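Local coordinates for protein phosphatase Slingshot homolog 2 (Homo sapiens, PDB 2NT2), which dephosphorylates and activates the actin-depolymerizing factor cofilin through the catalytic domain present here, a member of the protein-tyrosine phosphatase family, and so regulates actin filament dynamics, at residues Y32-T37 with A96-A101. The protein carries 1 engineered substitution. Numbering follows the deposited sequence.
Sequences YILNVT and ASTVIA
Thr98 reaches from helix 94-107 to both Leu34 and Val36, offering its methyl to one and its hydroxyl to the other. Thr98 CG2 meets Leu34 CD2 obliquely, at 4.2 Å, a methyl-methyl contact. Thr98 OG1 lies beside the isopropyl group of Val36, 3.9 Å from Val36 CG1 and 4.2 Å from Val36 CG2, the two side chains sliding past one another in opposite directions. With OG1 turned away from its own carbonyl carbon and back beside the backbone N (chi1 -63°), the hydroxyl hydrogen-bonds to Arg94 O one helical turn earlier. Its polar need is thus met within the helix, and this buried contact remains one of van der Waals packing. Val36 is the centre of an inverse gamma turn, its flanks joined by a weak bond from Thr37 N to Asn35 O (3.1 Å), just as the chain leaves the strand. Its side chain is about 5 Å from that of Ser88, engineered in place of the catalytic cysteine that forms the phosphocysteine intermediate. Trp67 of helix 67-79 also touches Thr98, while helix 94-107, which follows the HC(X)5R phosphate-binding loop of protein-tyrosine phosphatases, packs against strand 30-35, flanked by parallel strands 83-87 and 49-52.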
loop_
_atom_site.group_PDB
_atom_site.type_symbol
_atom_site.label_atom_id
_atom_site.label_comp_id
_atom_site.label_asym_id
_atom_site.label_seq_id
_atom_site.Cartn_x
_atom_site.Cartn_y
_atom_site.Cartn_z
ATOM N N TYR A 32 10.207 2.981 -6.526
ATOM C CA TYR A 32 9.840 3.263 -5.149
ATOM C C TYR A 32 9.157 2.037 -4.546
ATOM O O TYR A 32 8.326 1.399 -5.191
ATOM C CB TYR A 32 8.897 4.462 -5.060
ATOM C CG TYR A 32 9.461 5.753 -5.594
ATOM C CD1 TYR A 32 9.338 6.082 -6.939
ATOM C CD2 TYR A 32 10.117 6.644 -4.753
ATOM C CE1 TYR A 32 9.851 7.263 -7.441
ATOM C CE2 TYR A 32 10.632 7.827 -5.255
ATOM C CZ TYR A 32 10.497 8.131 -6.593
ATOM O OH TYR A 32 11.016 9.311 -7.079
ATOM N N ILE A 33 9.507 1.712 -3.308
ATOM C CA ILE A 33 8.867 0.574 -2.659
ATOM C C ILE A 33 8.419 0.939 -1.247
ATOM O O ILE A 33 9.240 1.312 -0.413
ATOM C CB ILE A 33 9.792 -0.646 -2.596
ATOM C CG1 ILE A 33 10.325 -1.108 -3.954
ATOM C CG2 ILE A 33 9.092 -1.799 -1.887
ATOM C CD1 ILE A 33 11.279 -2.281 -3.848
ATOM N N LEU A 34 7.112 0.827 -1.046
ATOM C CA LEU A 34 6.470 0.976 0.246
ATOM C C LEU A 34 6.280 -0.400 0.892
ATOM O O LEU A 34 5.407 -1.185 0.527
ATOM C CB LEU A 34 5.137 1.700 0.110
ATOM C CG LEU A 34 4.420 2.082 1.405
ATOM C CD1 LEU A 34 5.386 2.700 2.401
ATOM C CD2 LEU A 34 3.265 3.029 1.103
ATOM N N ASN A 35 7.169 -0.667 1.837
ATOM C CA ASN A 35 7.215 -1.907 2.588
ATOM C C ASN A 35 6.498 -1.745 3.927
ATOM O O ASN A 35 7.076 -1.224 4.877
ATOM C CB ASN A 35 8.679 -2.297 2.802
ATOM C CG ASN A 35 8.840 -3.646 3.464
ATOM O OD1 ASN A 35 7.882 -4.179 4.020
ATOM N ND2 ASN A 35 10.056 -4.178 3.393
ATOM N N VAL A 36 5.248 -2.179 3.976
ATOM C CA VAL A 36 4.373 -2.037 5.127
ATOM C C VAL A 36 4.493 -3.223 6.075
ATOM O O VAL A 36 3.504 -3.880 6.415
ATOM C CB VAL A 36 2.898 -1.900 4.684
ATOM C CG1 VAL A 36 2.058 -1.323 5.817
ATOM C CG2 VAL A 36 2.790 -1.020 3.453
ATOM N N THR A 37 5.723 -3.545 6.470
ATOM C CA THR A 37 5.983 -4.656 7.367
ATOM C C THR A 37 7.075 -4.291 8.377
ATOM O O THR A 37 7.861 -3.376 8.134
ATOM C CB THR A 37 6.437 -5.946 6.662
ATOM O OG1 THR A 37 7.864 -5.917 6.481
ATOM C CG2 THR A 37 5.818 -6.131 5.289
ATOM N N ALA A 96 -2.923 -3.872 1.487
ATOM C CA ALA A 96 -4.214 -3.585 0.862
ATOM C C ALA A 96 -4.887 -2.381 1.520
ATOM O O ALA A 96 -5.324 -1.466 0.825
ATOM C CB ALA A 96 -5.139 -4.786 0.882
ATOM N N SER A 97 -4.939 -2.395 2.849
ATOM C CA SER A 97 -5.545 -1.327 3.620
ATOM C C SER A 97 -4.908 0.020 3.298
ATOM O O SER A 97 -5.601 1.008 3.066
ATOM C CB SER A 97 -5.404 -1.598 5.122
ATOM O OG SER A 97 -5.658 -2.957 5.419
ATOM N N THR A 98 -3.579 0.042 3.294
ATOM C CA THR A 98 -2.839 1.259 2.981
ATOM C C THR A 98 -3.228 1.801 1.610
ATOM O O THR A 98 -3.489 2.988 1.445
ATOM C CB THR A 98 -1.318 1.008 3.003
ATOM O OG1 THR A 98 -0.925 0.622 4.322
ATOM C CG2 THR A 98 -0.570 2.289 2.671
ATOM N N VAL A 99 -3.288 0.899 0.633
ATOM C CA VAL A 99 -3.664 1.295 -0.723
ATOM C C VAL A 99 -5.084 1.843 -0.757
ATOM O O VAL A 99 -5.376 2.832 -1.429
ATOM C CB VAL A 99 -3.537 0.128 -1.716
ATOM C CG1 VAL A 99 -4.249 0.471 -3.012
ATOM C CG2 VAL A 99 -2.079 -0.210 -1.984
ATOM N N ILE A 100 -5.995 1.217 -0.007
ATOM C CA ILE A 100 -7.376 1.693 -0.010
ATOM C C ILE A 100 -7.456 3.113 0.550
ATOM O O ILE A 100 -8.159 3.958 0.002
ATOM C CB ILE A 100 -8.313 0.765 0.778
ATOM C CG1 ILE A 100 -8.585 -0.581 0.112
ATOM C CG2 ILE A 100 -9.625 1.485 1.068
ATOM C CD1 ILE A 100 -8.634 -1.767 1.048
ATOM N N ALA A 101 -6.743 3.361 1.641
ATOM C CA ALA A 101 -6.687 4.657 2.288
ATOM C C ALA A 101 -6.121 5.721 1.357
ATOM O O ALA A 101 -6.623 6.840 1.309
ATOM C CB ALA A 101 -5.843 4.594 3.555
#